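Local coordinates for racemase (Pseudovibrio sp. JE062, PDB 3MKC), which belongs to the mandelate racemase/muconate lactonizing enzyme family of the enolase superfamily, joining an N-terminal alpha-plus-beta domain to a TIM-barrel-type C-terminal domain, at residues Q29-V33 with G348-L354; G41-L45 with D116-K120; W87-Y91 with M104-I110; S258-E264 with V281-D287. All coordinates share one frame; numbering follows the deposited sequence.

Interaction 1: Q29-V33 with G348-L354; sequences QNTVV and GELRKYL
Leu350 rests on the backbone of Asn30, and Leu354, four residues on, reaches the methyls of Thr31 and Val33; together they lay the apolar side of segment 348-354 against strand 29-33. Leu350 has an unusual first torsion (chi1 -145°), twisted away from the fully anti position, and this carries CD2 against the main chain of Asn30, 3.4 Å from its CA. Leu354 is more regular: its CG lies anti to the backbone N (chi1 -173°), and CD2 ends between two methyls, 3.9 Å from Thr31 CG2 and 3.9 Å from Val33 CG2. It meets Thr31 tip to tip but runs past Val33 in the opposite direction. Threonine suits its place because it divides its branches: CG2 faces the leucine while OG1 bonds to Glu47. At the outer end, Gln29 stretches an extended chain to the first turn of the helix, its amide nearly coplanar (27°) with the carboxylate of Glu349. Gly348, at the N-cap position, adopts backbone angles that favour glycine. Val20 on neighbouring strand 12-22 also touches Leu350, extending the apolar surface. Greasy at its centre and polar at its outer end, the contact seats the N-terminal sheet on the C-terminal domain, the two-domain architecture of the enolase superfamily.

Interaction 2: G41-L45 with D116-K120; sequences GVYGL and DLAGK
Lys120 reaches across to Tyr43 and serves it twice, as a hydrogen-bond donor to the backbone and as a cation over the ring. Its chain runs out from the helix and bends at chi3 (69°), bringing NZ 2.7 Å from Tyr43 O. The same ammonium lies over one ring face, 4.3 Å from the Tyr43 centroid and 25° off the normal, a cation-pi contact. A long, flexible lysine suits both tasks, while the tyrosine's hydroxyl is bonded to Asp377. One turn earlier, Asp116 lies side by side with Leu45, both side chains pointing the same way, and its OD2 accepts the N-H of Leu45 through the anti lone pair (Leu45 N to Asp116 OD2, 2.8 Å). The other oxygen, OD1, takes the N-H of Leu374, so both carboxylate oxygens are used and the group is held from two directions. Between these polar grips Gly44, with no side chain to intervene, lets strand and helix close up until Gly44 CA is 3.6 Å from Leu117 N. Leu117 turns CD1 toward Val42, crossing its side chain obliquely at 3.8 Å from CG1 and adding an apolar contact at that end. Strand 43-45 and helix 116-120 run roughly antiparallel (138°), packing helix 102-122 on the edge strand of the antiparallel sheet, as in the N-terminal alpha-plus-beta domain of enolase-superfamily proteins.

Interaction 3: W87-Y91 with M104-I110; sequences WDAMY and MFALSGI
Leu107 wedges between Trp87 and Tyr91, and here the two antiparallel helices pack most tightly. Its CD2 sits over a face of the indole, 3.7 Å from the centroid of the five-membered ring, in a CH-pi contact that brings it within 3.3 Å of Trp87 NE1. The other methyl, CD1, lies against the backbone and CB of Tyr91, toward the edge of the ring. Met104, a selenomethionine bent at chi2 and chi3, curls back so that SE lies at the ring edge of Tyr91, 3.8 Å from CE1, a Met-aromatic contact, while its methyl CE touches Trp87 CZ2. Met90, also selenomethionine, sets SE closely on Ile110 CG2 at 3.7 Å; looser is its CE, which stands 4.2 Å from Leu107 CG. The solvent side is that of Tyr91, partly exposed although its ring still meets Met104. Large side chains fill the gap between the helices, whose axes stay 10.9 Å apart. Polar ends look elsewhere: Trp87 NE1 donates to Gly292 O, leaving the indole face to the leucine. Cohesion between the helices therefore rests on dispersion and on the polarisable selenium and aromatic groups, with directional bonding reserved for neighbouring parts of the fold.

Interaction 4: S258-E264 with V281-D287; sequences SRICGAE and VHLLQSD
His282 sets its CG anti to its own carbonyl carbon (chi1 -59°), which lays the imidazole against the backbone of Arg259. Gln285 uses the same first torsion (chi1 -56°) and an extended chain to bring its amide alongside Cys261. These groups flank the parallel pairing of strands 261-262 and 283-284, the two ends of a beta-alpha-beta crossover through helix 268-277 in the TIM-barrel-type domain. The His282 ring presents a face to Arg259 CA, 3.8 Å from the ring centroid, a CH-pi contact; the arginine's own head goes instead to Tyr235. Backbone bonds then stitch the strands. Ile260 O accepts from His282 N at 2.9 Å and, weakly, from Leu283 N at 3.4 Å. Leu283 O takes the N-H of Gly262 at 3.0 Å, and Gly262 O in turn takes that of Gln285 at 2.9 Å. Small residues suit this surface: Gly262 leaves space for Val281 CG1, and Ala263 adopts a positive phi (78°) with its methyl against Leu284 CD2. Cys261 and Leu283 share the opposite face with Phe236, and Gln285 CD rests 3.7 Å from Cys261 CB. Past Gln285 N the segments stop pairing by direct backbone bonds, and side chains find other partners, Glu264 OE1 with Tyr214 and Asp287 OD1 with the Asn289 N-H. There a water links the backbones, donating to Glu264 O at 2.8 Å and accepting from Asp287 N at 2.9 Å.

In the fold
Strand 29-33 comes first, and its partner 348-354 lies 315 residues later, so interaction 1 encloses the other three and joins the N-terminal sheet to the C-terminal domain. Soon after, 41-45 opens interaction 2, which closes at 116-120; interaction 3, 87-91 with 104-110, lies wholly within that loop, and both use helix 102-122. Interaction 4 follows in series, pairing 258-264 with 281-287 locally within the barrel-type domain. None of the loops cross. Interactions 1 and 2 touch, Val33 CG1 to Leu45 CD2 at 4.0 Å, on adjacent strands of one sheet. Interactions 3 and 4 approach to about 5 Å between nearest atoms.

Interaction 1: Q29-V33 with G348-L354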
loop_
_atom_site.group_PDB
_atom_site.type_symbol
_atom_site.label_atom_id
_atom_site.label_comp_id
_atom_site.label_asym_id
_atom_site.label_seq_id
_atom_site.Cartn_x
_atom_site.Cartn_y
_atom_site.Cartn_z
ATOM N N GLN A 29 2.811 -3.246 -16.600
ATOM C CA GLN A 29 1.819 -2.896 -15.586
ATOM C C GLN A 29 0.722 -3.940 -15.551
ATOM O O GLN A 29 0.235 -4.379 -16.591
ATOM C CB GLN A 29 1.170 -1.551 -15.910
ATOM C CG GLN A 29 2.099 -0.550 -16.555
ATOM C CD GLN A 29 1.360 0.641 -17.116
ATOM O OE1 GLN A 29 1.916 1.411 -17.898
ATOM N NE2 GLN A 29 0.099 0.807 -16.715
ATOM N N ASN A 30 0.310 -4.322 -14.352
ATOM C CA ASN A 30 -0.742 -5.302 -14.234
ATOM C C ASN A 30 -1.274 -5.362 -12.820
ATOM O O ASN A 30 -0.714 -4.772 -11.896
ATOM C CB ASN A 30 -0.229 -6.684 -14.660
ATOM C CG ASN A 30 0.961 -7.141 -13.840
ATOM O OD1 ASN A 30 0.905 -7.164 -12.613
ATOM N ND2 ASN A 30 2.043 -7.509 -14.516
ATOM N N THR A 31 -2.381 -6.071 -12.667
ATOM C CA THR A 31 -2.988 -6.247 -11.373
ATOM C C THR A 31 -3.981 -7.390 -11.476
ATOM O O THR A 31 -4.166 -7.989 -12.544
ATOM C CB THR A 31 -3.723 -4.973 -10.902
ATOM O OG1 THR A 31 -4.102 -5.131 -9.530
ATOM C CG2 THR A 31 -4.983 -4.728 -11.739
ATOM N N VAL A 32 -4.601 -7.706 -10.352
ATOM C CA VAL A 32 -5.586 -8.754 -10.319
ATOM C C VAL A 32 -6.775 -8.201 -9.569
ATOM O O VAL A 32 -6.743 -8.064 -8.349
ATOM C CB VAL A 32 -5.053 -9.996 -9.601
ATOM C CG1 VAL A 32 -6.084 -11.095 -9.649
ATOM C CG2 VAL A 32 -3.756 -10.442 -10.253
ATOM N N VAL A 33 -7.817 -7.848 -10.309
ATOM C CA VAL A 33 -9.013 -7.317 -9.682
ATOM C C VAL A 33 -9.773 -8.447 -9.017
ATOM O O VAL A 33 -9.893 -9.537 -9.576
ATOM C CB VAL A 33 -9.946 -6.653 -10.712
ATOM C CG1 VAL A 33 -11.226 -6.188 -10.028
ATOM C CG2 VAL A 33 -9.239 -5.484 -11.373
ATOM N N GLY A 348 1.275 5.662 -15.899
ATOM C CA GLY A 348 0.708 4.349 -15.670
ATOM C C GLY A 348 -0.739 4.327 -16.105
ATOM O O GLY A 348 -1.628 4.743 -15.360
ATOM N N GLU A 349 -0.971 3.847 -17.322
ATOM C CA GLU A 349 -2.313 3.766 -17.884
ATOM C C GLU A 349 -3.270 3.029 -16.953
ATOM O O GLU A 349 -4.396 3.463 -16.729
ATOM C CB GLU A 349 -2.279 3.040 -19.233
ATOM C CG GLU A 349 -1.588 3.781 -20.383
ATOM C CD GLU A 349 -0.081 3.889 -20.221
ATOM O OE1 GLU A 349 0.535 2.946 -19.683
ATOM O OE2 GLU A 349 0.493 4.914 -20.652
ATOM N N LEU A 350 -2.812 1.904 -16.414
ATOM C CA LEU A 350 -3.631 1.093 -15.523
ATOM C C LEU A 350 -4.069 1.889 -14.293
ATOM O O LEU A 350 -5.247 1.893 -13.927
ATOM C CB LEU A 350 -2.840 -0.144 -15.096
ATOM C CG LEU A 350 -3.644 -1.425 -14.918
ATOM C CD1 LEU A 350 -4.429 -1.727 -16.190
ATOM C CD2 LEU A 350 -2.691 -2.562 -14.597
ATOM N N ARG A 351 -3.115 2.559 -13.659
ATOM C CA ARG A 351 -3.403 3.366 -12.480
ATOM C C ARG A 351 -4.364 4.500 -12.830
ATOM O O ARG A 351 -5.193 4.904 -12.015
ATOM C CB ARG A 351 -2.109 3.965 -11.924
ATOM C CG ARG A 351 -2.337 5.053 -10.882
ATOM C CD ARG A 351 -2.968 4.482 -9.625
ATOM N NE ARG A 351 -3.295 5.521 -8.652
ATOM C CZ ARG A 351 -4.364 6.306 -8.720
ATOM N NH1 ARG A 351 -5.226 6.177 -9.720
ATOM N NH2 ARG A 351 -4.570 7.226 -7.788
ATOM N N LYS A 352 -4.245 5.007 -14.049
ATOM C CA LYS A 352 -5.088 6.109 -14.499
ATOM C C LYS A 352 -6.505 5.759 -14.962
ATOM O O LYS A 352 -7.454 6.473 -14.633
ATOM C CB LYS A 352 -4.391 6.865 -15.629
ATOM C CG LYS A 352 -3.108 7.574 -15.244
ATOM C CD LYS A 352 -2.598 8.361 -16.438
ATOM C CE LYS A 352 -1.393 9.215 -16.094
ATOM N NZ LYS A 352 -1.008 10.063 -17.251
ATOM N N TYR A 353 -6.657 4.665 -15.703
ATOM C CA TYR A 353 -7.968 4.308 -16.251
ATOM C C TYR A 353 -8.774 3.124 -15.702
ATOM O O TYR A 353 -9.972 3.046 -15.967
ATOM C CB TYR A 353 -7.843 4.089 -17.763
ATOM C CG TYR A 353 -6.908 5.035 -18.482
ATOM C CD1 TYR A 353 -7.109 6.415 -18.450
ATOM C CD2 TYR A 353 -5.835 4.542 -19.226
ATOM C CE1 TYR A 353 -6.260 7.284 -19.150
ATOM C CE2 TYR A 353 -4.983 5.397 -19.926
ATOM C CZ TYR A 353 -5.201 6.764 -19.886
ATOM O OH TYR A 353 -4.364 7.599 -20.589
ATOM N N LEU A 354 -8.159 2.211 -14.953
ATOM C CA LEU A 354 -8.906 1.038 -14.483
ATOM C C LEU A 354 -10.202 1.291 -13.721
ATOM O O LEU A 354 -11.230 0.687 -14.035
ATOM C CB LEU A 354 -8.014 0.113 -13.656
ATOM C CG LEU A 354 -8.682 -1.209 -13.277
ATOM C CD1 LEU A 354 -9.112 -1.962 -14.533
ATOM C CD2 LEU A 354 -7.703 -2.042 -12.460
#

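Interaction 2: G41-L45 with D116-K120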
loop_
_atom_site.group_PDB
_atom_site.type_symbol
_atom_site.label_atom_id
_atom_site.label_comp_id
_atom_site.label_asym_id
_atom_site.label_seq_id
_atom_site.Cartn_x
_atom_site.Cartn_y
_atom_site.Cartn_z
ATOM N N GLY A 41 -26.653 -9.228 -6.617
ATOM C CA GLY A 41 -25.930 -8.639 -7.732
ATOM C C GLY A 41 -25.019 -7.480 -7.370
ATOM O O GLY A 41 -24.334 -6.928 -8.231
ATOM N N VAL A 42 -25.014 -7.091 -6.102
ATOM C CA VAL A 42 -24.154 -5.999 -5.664
ATOM C C VAL A 42 -22.751 -6.571 -5.538
ATOM O O VAL A 42 -22.586 -7.718 -5.127
ATOM C CB VAL A 42 -24.594 -5.455 -4.295
ATOM C CG1 VAL A 42 -23.737 -4.261 -3.914
ATOM C CG2 VAL A 42 -26.065 -5.058 -4.343
ATOM N N TYR A 43 -21.740 -5.788 -5.892
ATOM C CA TYR A 43 -20.373 -6.288 -5.800
ATOM C C TYR A 43 -19.377 -5.308 -5.189
ATOM O O TYR A 43 -19.626 -4.101 -5.110
ATOM C CB TYR A 43 -19.885 -6.734 -7.185
ATOM C CG TYR A 43 -19.842 -5.638 -8.222
ATOM C CD1 TYR A 43 -18.818 -4.693 -8.221
ATOM C CD2 TYR A 43 -20.824 -5.547 -9.215
ATOM C CE1 TYR A 43 -18.765 -3.686 -9.182
ATOM C CE2 TYR A 43 -20.783 -4.541 -10.180
ATOM C CZ TYR A 43 -19.747 -3.617 -10.159
ATOM O OH TYR A 43 -19.664 -2.642 -11.127
ATOM N N GLY A 44 -18.256 -5.861 -4.738
ATOM C CA GLY A 44 -17.194 -5.081 -4.138
ATOM C C GLY A 44 -15.918 -5.349 -4.913
ATOM O O GLY A 44 -15.700 -6.462 -5.404
ATOM N N LEU A 45 -15.071 -4.334 -5.013
ATOM C CA LEU A 45 -13.829 -4.445 -5.756
ATOM C C LEU A 45 -12.594 -4.297 -4.880
ATOM O O LEU A 45 -12.528 -3.417 -4.027
ATOM C CB LEU A 45 -13.787 -3.376 -6.848
ATOM C CG LEU A 45 -14.905 -3.453 -7.888
ATOM C CD1 LEU A 45 -14.937 -2.181 -8.710
ATOM C CD2 LEU A 45 -14.681 -4.669 -8.772
ATOM N N ASP A 116 -15.605 -2.870 0.322
ATOM C CA ASP A 116 -16.354 -2.182 -0.720
ATOM C C ASP A 116 -17.772 -2.740 -0.751
ATOM O O ASP A 116 -18.743 -1.987 -0.765
ATOM C CB ASP A 116 -15.663 -2.369 -2.074
ATOM C CG ASP A 116 -16.249 -1.485 -3.170
ATOM O OD1 ASP A 116 -16.680 -0.355 -2.861
ATOM O OD2 ASP A 116 -16.255 -1.913 -4.343
ATOM N N LEU A 117 -17.889 -4.063 -0.738
ATOM C CA LEU A 117 -19.198 -4.703 -0.771
ATOM C C LEU A 117 -20.040 -4.400 0.469
ATOM O O LEU A 117 -21.191 -3.978 0.350
ATOM C CB LEU A 117 -19.036 -6.213 -0.935
ATOM C CG LEU A 117 -20.308 -7.055 -0.905
ATOM C CD1 LEU A 117 -21.344 -6.479 -1.877
ATOM C CD2 LEU A 117 -19.959 -8.496 -1.265
ATOM N N ALA A 118 -19.471 -4.603 1.655
ATOM C CA ALA A 118 -20.196 -4.353 2.902
ATOM C C ALA A 118 -20.684 -2.910 2.987
ATOM O O ALA A 118 -21.794 -2.642 3.454
ATOM C CB ALA A 118 -19.304 -4.668 4.104
ATOM N N GLY A 119 -19.843 -1.985 2.541
ATOM C CA GLY A 119 -20.215 -0.584 2.574
ATOM C C GLY A 119 -21.369 -0.317 1.629
ATOM O O GLY A 119 -22.331 0.366 1.983
ATOM N N LYS A 120 -21.280 -0.855 0.419
ATOM C CA LYS A 120 -22.332 -0.642 -0.566
ATOM C C LYS A 120 -23.665 -1.226 -0.127
ATOM O O LYS A 120 -24.714 -0.651 -0.412
ATOM C CB LYS A 120 -21.895 -1.197 -1.926
ATOM C CG LYS A 120 -20.789 -0.356 -2.566
ATOM C CD LYS A 120 -20.143 -1.030 -3.772
ATOM C CE LYS A 120 -21.082 -1.129 -4.963
ATOM N NZ LYS A 120 -20.375 -1.693 -6.160
#

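Interaction 3: W87-Y91 with M104-I110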
loop_
_atom_site.group_PDB
_atom_site.type_symbol
_atom_site.label_atom_id
_atom_site.label_comp_id
_atom_site.label_asym_id
_atom_site.label_seq_id
_atom_site.Cartn_x
_atom_site.Cartn_y
_atom_site.Cartn_z
ATOM N N TRP A 87 -12.115 -13.192 7.321
ATOM C CA TRP A 87 -10.659 -13.126 7.227
ATOM C C TRP A 87 -10.082 -14.349 7.940
ATOM O O TRP A 87 -9.270 -15.084 7.374
ATOM C CB TRP A 87 -10.140 -11.863 7.924
ATOM C CG TRP A 87 -8.737 -11.455 7.546
ATOM C CD1 TRP A 87 -8.380 -10.457 6.682
ATOM C CD2 TRP A 87 -7.509 -12.016 8.038
ATOM N NE1 TRP A 87 -7.009 -10.359 6.605
ATOM C CE2 TRP A 87 -6.450 -11.304 7.428
ATOM C CE3 TRP A 87 -7.200 -13.051 8.934
ATOM C CZ2 TRP A 87 -5.103 -11.591 7.686
ATOM C CZ3 TRP A 87 -5.856 -13.338 9.193
ATOM C CH2 TRP A 87 -4.827 -12.608 8.568
ATOM N N ASP A 88 -10.506 -14.555 9.186
ATOM C CA ASP A 88 -10.023 -15.678 9.979
ATOM C C ASP A 88 -10.353 -17.013 9.331
ATOM O O ASP A 88 -9.537 -17.939 9.353
ATOM C CB ASP A 88 -10.622 -15.660 11.396
ATOM C CG ASP A 88 -10.035 -14.567 12.276
ATOM O OD1 ASP A 88 -8.959 -14.025 11.939
ATOM O OD2 ASP A 88 -10.650 -14.260 13.317
ATOM N N ALA A 89 -11.549 -17.105 8.757
ATOM C CA ALA A 89 -11.994 -18.341 8.125
ATOM C C ALA A 89 -11.137 -18.691 6.923
ATOM O O ALA A 89 -10.743 -19.845 6.747
ATOM C CB ALA A 89 -13.457 -18.215 7.705
HETATM N N MSE A 90 -10.857 -17.696 6.091
HETATM C CA MSE A 90 -10.041 -17.908 4.909
HETATM C C MSE A 90 -8.614 -18.265 5.318
HETATM O O MSE A 90 -8.028 -19.232 4.809
HETATM C CB MSE A 90 -10.026 -16.650 4.031
HETATM C CG MSE A 90 -11.341 -16.342 3.320
HETATM SE SE MSE A 90 -11.146 -14.884 2.070
HETATM C CE MSE A 90 -10.926 -13.470 3.361
ATOM N N TYR A 91 -8.057 -17.480 6.236
ATOM C CA TYR A 91 -6.694 -17.714 6.703
ATOM C C TYR A 91 -6.534 -19.112 7.301
ATOM O O TYR A 91 -5.618 -19.846 6.943
ATOM C CB TYR A 91 -6.300 -16.673 7.755
ATOM C CG TYR A 91 -4.847 -16.767 8.175
ATOM C CD1 TYR A 91 -3.855 -16.088 7.473
ATOM C CD2 TYR A 91 -4.462 -17.554 9.261
ATOM C CE1 TYR A 91 -2.510 -16.186 7.844
ATOM C CE2 TYR A 91 -3.126 -17.662 9.637
ATOM C CZ TYR A 91 -2.155 -16.973 8.926
ATOM O OH TYR A 91 -0.833 -17.061 9.306
HETATM N N MSE A 104 -1.123 -14.776 0.596
HETATM C CA MSE A 104 -1.658 -13.634 1.327
HETATM C C MSE A 104 -2.065 -12.492 0.403
HETATM O O MSE A 104 -2.944 -11.707 0.749
HETATM C CB MSE A 104 -0.638 -13.130 2.359
HETATM C CG MSE A 104 -0.517 -14.029 3.596
HETATM SE SE MSE A 104 -2.154 -14.297 4.586
HETATM C CE MSE A 104 -2.581 -12.471 4.988
ATOM N N PHE A 105 -1.437 -12.395 -0.766
ATOM C CA PHE A 105 -1.810 -11.323 -1.686
ATOM C C PHE A 105 -3.259 -11.591 -2.096
ATOM O O PHE A 105 -4.079 -10.677 -2.161
ATOM C CB PHE A 105 -0.931 -11.309 -2.946
ATOM C CG PHE A 105 0.551 -11.252 -2.685
ATOM C CD1 PHE A 105 1.063 -11.009 -1.406
ATOM C CD2 PHE A 105 1.444 -11.464 -3.735
ATOM C CE1 PHE A 105 2.441 -10.984 -1.187
ATOM C CE2 PHE A 105 2.823 -11.440 -3.523
ATOM C CZ PHE A 105 3.323 -11.200 -2.247
ATOM N N ALA A 106 -3.570 -12.857 -2.356
ATOM C CA ALA A 106 -4.914 -13.246 -2.757
ATOM C C ALA A 106 -5.929 -12.952 -1.655
ATOM O O ALA A 106 -7.012 -12.429 -1.915
ATOM C CB ALA A 106 -4.940 -14.725 -3.108
ATOM N N LEU A 107 -5.573 -13.291 -0.420
ATOM C CA LEU A 107 -6.467 -13.045 0.697
ATOM C C LEU A 107 -6.686 -11.536 0.814
ATOM O O LEU A 107 -7.800 -11.083 1.052
ATOM C CB LEU A 107 -5.865 -13.613 1.988
ATOM C CG LEU A 107 -6.713 -13.605 3.266
ATOM C CD1 LEU A 107 -6.115 -14.576 4.265
ATOM C CD2 LEU A 107 -6.775 -12.203 3.864
ATOM N N SER A 108 -5.612 -10.773 0.622
ATOM C CA SER A 108 -5.659 -9.314 0.702
ATOM C C SER A 108 -6.689 -8.707 -0.256
ATOM O O SER A 108 -7.481 -7.845 0.134
ATOM C CB SER A 108 -4.277 -8.738 0.392
ATOM O OG SER A 108 -3.309 -9.193 1.329
ATOM N N GLY A 109 -6.667 -9.149 -1.508
ATOM C CA GLY A 109 -7.614 -8.627 -2.483
ATOM C C GLY A 109 -9.053 -8.888 -2.086
ATOM O O GLY A 109 -9.929 -8.043 -2.280
ATOM N N ILE A 110 -9.317 -10.068 -1.540
ATOM C CA ILE A 110 -10.669 -10.394 -1.119
ATOM C C ILE A 110 -11.068 -9.517 0.070
ATOM O O ILE A 110 -12.183 -9.013 0.120
ATOM C CB ILE A 110 -10.798 -11.894 -0.734
ATOM C CG1 ILE A 110 -10.498 -12.771 -1.956
ATOM C CG2 ILE A 110 -12.200 -12.182 -0.218
ATOM C CD1 ILE A 110 -10.484 -14.263 -1.664
#

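Interaction 4: S258-E264 with V281-D287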
loop_
_atom_site.group_PDB
_atom_site.type_symbol
_atom_site.label_atom_id
_atom_site.label_comp_id
_atom_site.label_asym_id
_atom_site.label_seq_id
_atom_site.Cartn_x
_atom_site.Cartn_y
_atom_site.Cartn_z
ATOM N N SER A 258 18.021 8.831 11.860
ATOM C CA SER A 258 17.056 8.835 10.765
ATOM C C SER A 258 15.889 7.929 11.113
ATOM O O SER A 258 16.008 7.067 11.987
ATOM C CB SER A 258 17.686 8.284 9.472
ATOM O OG SER A 258 18.541 9.216 8.842
ATOM N N ARG A 259 14.758 8.132 10.444
ATOM C CA ARG A 259 13.627 7.233 10.641
ATOM C C ARG A 259 13.973 6.055 9.739
ATOM O O ARG A 259 14.349 6.246 8.579
ATOM C CB ARG A 259 12.310 7.838 10.153
ATOM C CG ARG A 259 11.626 8.814 11.098
ATOM C CD ARG A 259 10.147 8.898 10.710
ATOM N NE ARG A 259 9.380 9.843 11.509
ATOM C CZ ARG A 259 9.407 11.160 11.349
ATOM N NH1 ARG A 259 10.170 11.708 10.413
ATOM N NH2 ARG A 259 8.650 11.933 12.113
ATOM N N ILE A 260 13.877 4.844 10.267
ATOM C CA ILE A 260 14.177 3.655 9.477
ATOM C C ILE A 260 12.868 2.934 9.198
ATOM O O ILE A 260 12.098 2.674 10.115
ATOM C CB ILE A 260 15.129 2.711 10.244
ATOM C CG1 ILE A 260 16.396 3.472 10.640
ATOM C CG2 ILE A 260 15.483 1.505 9.393
ATOM C CD1 ILE A 260 17.152 4.053 9.459
ATOM N N CYS A 261 12.604 2.644 7.927
ATOM C CA CYS A 261 11.376 1.952 7.551
ATOM C C CYS A 261 11.657 0.483 7.311
ATOM O O CYS A 261 12.799 0.078 7.132
ATOM C CB CYS A 261 10.814 2.507 6.246
ATOM S SG CYS A 261 10.660 4.292 6.186
ATOM N N GLY A 262 10.591 -0.302 7.280
ATOM C CA GLY A 262 10.730 -1.715 6.999
ATOM C C GLY A 262 9.380 -2.326 6.674
ATOM O O GLY A 262 8.351 -1.648 6.742
ATOM N N ALA A 263 9.403 -3.596 6.271
ATOM C CA ALA A 263 8.190 -4.368 5.990
ATOM C C ALA A 263 7.460 -4.141 4.668
ATOM O O ALA A 263 6.361 -4.645 4.480
ATOM C CB ALA A 263 7.216 -4.207 7.147
ATOM N N GLU A 264 8.068 -3.396 3.756
ATOM C CA GLU A 264 7.444 -3.141 2.463
ATOM C C GLU A 264 6.934 -4.412 1.785
ATOM O O GLU A 264 5.837 -4.422 1.241
ATOM C CB GLU A 264 8.436 -2.451 1.515
ATOM C CG GLU A 264 8.034 -2.576 0.041
ATOM C CD GLU A 264 8.943 -1.825 -0.906
ATOM O OE1 GLU A 264 10.175 -2.012 -0.838
ATOM O OE2 GLU A 264 8.416 -1.047 -1.732
ATOM N N VAL A 281 12.242 -0.806 13.850
ATOM C CA VAL A 281 11.946 0.250 12.884
ATOM C C VAL A 281 10.947 1.303 13.365
ATOM O O VAL A 281 10.116 1.036 14.229
ATOM C CB VAL A 281 11.471 -0.347 11.521
ATOM C CG1 VAL A 281 12.572 -1.214 10.947
ATOM C CG2 VAL A 281 10.194 -1.148 11.694
ATOM N N HIS A 282 11.062 2.512 12.817
ATOM C CA HIS A 282 10.176 3.615 13.188
ATOM C C HIS A 282 8.892 3.593 12.400
ATOM O O HIS A 282 7.908 4.194 12.805
ATOM C CB HIS A 282 10.790 4.988 12.875
ATOM C CG HIS A 282 12.091 5.265 13.551
ATOM N ND1 HIS A 282 13.279 4.695 13.147
ATOM C CD2 HIS A 282 12.409 6.129 14.546
ATOM C CE1 HIS A 282 14.271 5.199 13.858
ATOM N NE2 HIS A 282 13.770 6.073 14.713
ATOM N N LEU A 283 8.914 2.919 11.260
ATOM C CA LEU A 283 7.754 2.932 10.387
ATOM C C LEU A 283 7.612 1.642 9.589
ATOM O O LEU A 283 8.598 1.102 9.091
ATOM C CB LEU A 283 7.909 4.137 9.450
ATOM C CG LEU A 283 6.782 4.633 8.550
ATOM C CD1 LEU A 283 6.980 6.130 8.288
ATOM C CD2 LEU A 283 6.767 3.843 7.253
ATOM N N LEU A 284 6.374 1.167 9.473
ATOM C CA LEU A 284 6.061 -0.052 8.734
ATOM C C LEU A 284 5.373 0.296 7.419
ATOM O O LEU A 284 4.527 1.186 7.371
ATOM C CB LEU A 284 5.128 -0.939 9.553
ATOM C CG LEU A 284 5.695 -1.455 10.877
ATOM C CD1 LEU A 284 4.573 -2.113 11.661
ATOM C CD2 LEU A 284 6.827 -2.453 10.614
ATOM N N GLN A 285 5.713 -0.438 6.363
ATOM C CA GLN A 285 5.139 -0.181 5.053
ATOM C C GLN A 285 4.341 -1.348 4.467
ATOM O O GLN A 285 4.214 -1.468 3.243
ATOM C CB GLN A 285 6.252 0.241 4.089
ATOM C CG GLN A 285 7.024 1.455 4.603
ATOM C CD GLN A 285 8.167 1.876 3.699
ATOM O OE1 GLN A 285 8.993 1.060 3.303
ATOM N NE2 GLN A 285 8.224 3.165 3.381
ATOM N N SER A 286 3.806 -2.201 5.341
ATOM C CA SER A 286 3.000 -3.342 4.908
ATOM C C SER A 286 1.975 -2.861 3.877
ATOM O O SER A 286 1.281 -1.871 4.094
ATOM C CB SER A 286 2.298 -3.960 6.112
ATOM O OG SER A 286 3.247 -4.259 7.124
ATOM N N ASP A 287 1.875 -3.587 2.769
ATOM C CA ASP A 287 0.995 -3.221 1.649
ATOM C C ASP A 287 -0.450 -3.718 1.723
ATOM O O ASP A 287 -0.706 -4.852 2.102
ATOM C CB ASP A 287 1.639 -3.727 0.355
ATOM C CG ASP A 287 1.035 -3.114 -0.894
ATOM O OD1 ASP A 287 -0.197 -2.953 -0.965
ATOM O OD2 ASP A 287 1.812 -2.809 -1.821
HETATM O O HOH W 1 3.576 -5.847 2.053
#